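Local coordinates for flagellar hook-associated protein 3 (Bacillus cereus, PDB 5ZIY) that forms part of the junction that joins the flagellar hook to the filament, at residues R51-T56 against E75-I79. Numbering follows the deposited sequence.
Sequences RADQLT and EIDQI
Leu55 and Ile79 reach toward each other tip to tip across two nearly antiparallel helices, CD1 of Leu55 lying 3.9 Å from CD1 of Ile79. The same leucine methyl also rests against CG1 of Ile76 and CB of Glu75. The Ile79 methyl, in turn, lies 3.4 Å from CG of Arg51, whose aliphatic stem crosses it at about a right angle. That stem leaves with CG anti to the backbone N (chi1 177°) and bends at chi2, carrying the guanidinium over Leu55, where CD2 sits off-centre against one face. From the guanidinium edge, NH2 of Arg51 gives OE2 of Glu75 a long, weak but nearly straight hydrogen bond (3.4 Å) within a salt bridge; the carboxylate plane is turned 37° from that of the guanidinium. The charged pair thus lies along one margin of the apolar layer. Toward the other margin, CD1 of Ile76 comes to 3.7 Å from O of Ala52 and also touches CB of Ala52 and OG1 of Thr56. This hydroxyl is held by its own helix, donating to O of Ala52 at 2.8 Å, while N of Thr56 reaches the same oxygen from the opposite face of its plane. Leu147 and Met150 of helix 137-155 join Ala52 and Thr56 on this side. With segment axes 10.2 Å apart at 166°, the contact is characteristic of an antiparallel helical hairpin, here built from helices 8-60 and 67-87 in the elongated helical bundle of this flagellin-related protein.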
# COMPACT_ATOMS: atom_id res chain seq x y z
N ARG A 51 -12.26 -10.74 4.83
CA ARG A 51 -13.68 -10.70 5.20
C ARG A 51 -14.58 -10.95 4.00
O ARG A 51 -15.58 -11.63 4.12
CB ARG A 51 -14.00 -9.37 5.89
CG ARG A 51 -15.47 -9.16 6.27
CD ARG A 51 -15.92 -9.97 7.45
NE ARG A 51 -17.32 -9.69 7.80
CZ ARG A 51 -18.11 -10.52 8.47
NH1 ARG A 51 -17.66 -11.70 8.87
NH2 ARG A 51 -19.38 -10.18 8.72
N ALA A 52 -14.20 -10.41 2.84
CA ALA A 52 -14.95 -10.63 1.58
C ALA A 52 -14.99 -12.09 1.23
O ALA A 52 -16.05 -12.59 0.85
CB ALA A 52 -14.33 -9.83 0.41
N ASP A 53 -13.83 -12.76 1.34
CA ASP A 53 -13.72 -14.22 1.14
C ASP A 53 -14.67 -15.00 2.08
O ASP A 53 -15.42 -15.86 1.65
CB ASP A 53 -12.27 -14.68 1.39
CG ASP A 53 -12.08 -16.19 1.31
OD1 ASP A 53 -12.11 -16.70 0.18
OD2 ASP A 53 -11.86 -16.88 2.37
N GLN A 54 -14.61 -14.67 3.37
CA GLN A 54 -15.45 -15.30 4.38
C GLN A 54 -16.96 -15.18 4.07
O GLN A 54 -17.67 -16.18 4.09
CB GLN A 54 -15.11 -14.73 5.77
CG GLN A 54 -13.65 -15.05 6.27
CD GLN A 54 -13.26 -14.37 7.60
OE1 GLN A 54 -13.22 -13.13 7.71
NE2 GLN A 54 -12.93 -15.18 8.60
N LEU A 55 -17.41 -13.97 3.77
CA LEU A 55 -18.81 -13.67 3.43
C LEU A 55 -19.28 -14.34 2.13
O LEU A 55 -20.48 -14.57 1.93
CB LEU A 55 -18.99 -12.15 3.24
CG LEU A 55 -18.85 -11.22 4.44
CD1 LEU A 55 -18.90 -9.76 3.97
CD2 LEU A 55 -19.92 -11.52 5.51
N THR A 56 -18.34 -14.56 1.21
CA THR A 56 -18.63 -15.21 -0.03
C THR A 56 -18.72 -16.73 0.16
O THR A 56 -19.47 -17.39 -0.53
CB THR A 56 -17.63 -14.83 -1.12
OG1 THR A 56 -17.61 -13.39 -1.29
CG2 THR A 56 -18.04 -15.46 -2.43
N GLU A 75 -22.98 -5.97 2.73
CA GLU A 75 -21.76 -5.77 3.52
C GLU A 75 -20.52 -5.79 2.63
O GLU A 75 -19.57 -5.05 2.88
CB GLU A 75 -21.64 -6.81 4.62
CG GLU A 75 -21.54 -6.21 6.02
CD GLU A 75 -20.15 -6.22 6.57
OE1 GLU A 75 -19.34 -5.38 6.10
OE2 GLU A 75 -19.88 -7.05 7.49
N ILE A 76 -20.52 -6.63 1.60
CA ILE A 76 -19.45 -6.63 0.62
C ILE A 76 -19.32 -5.23 -0.04
O ILE A 76 -18.24 -4.82 -0.41
CB ILE A 76 -19.69 -7.68 -0.46
CG1 ILE A 76 -19.53 -9.10 0.11
CG2 ILE A 76 -18.72 -7.50 -1.60
CD1 ILE A 76 -18.18 -9.68 -0.12
N ASP A 77 -20.45 -4.53 -0.18
CA ASP A 77 -20.49 -3.15 -0.66
C ASP A 77 -19.82 -2.16 0.30
O ASP A 77 -19.16 -1.22 -0.16
CB ASP A 77 -21.94 -2.74 -0.93
CG ASP A 77 -22.06 -1.41 -1.63
OD1 ASP A 77 -21.76 -1.35 -2.84
OD2 ASP A 77 -22.49 -0.44 -0.96
N GLN A 78 -19.98 -2.35 1.59
CA GLN A 78 -19.25 -1.54 2.56
C GLN A 78 -17.73 -1.77 2.39
O GLN A 78 -16.92 -0.84 2.44
CB GLN A 78 -19.63 -1.88 4.01
CG GLN A 78 -21.08 -1.62 4.45
CD GLN A 78 -21.33 -1.93 5.95
OE1 GLN A 78 -21.98 -2.92 6.29
NE2 GLN A 78 -20.78 -1.08 6.85
N ILE A 79 -17.37 -3.04 2.20
CA ILE A 79 -15.99 -3.43 2.03
C ILE A 79 -15.44 -2.82 0.75
O ILE A 79 -14.30 -2.33 0.71
CB ILE A 79 -15.86 -4.98 2.09
CG1 ILE A 79 -16.09 -5.45 3.55
CG2 ILE A 79 -14.50 -5.48 1.67
CD1 ILE A 79 -16.16 -6.99 3.72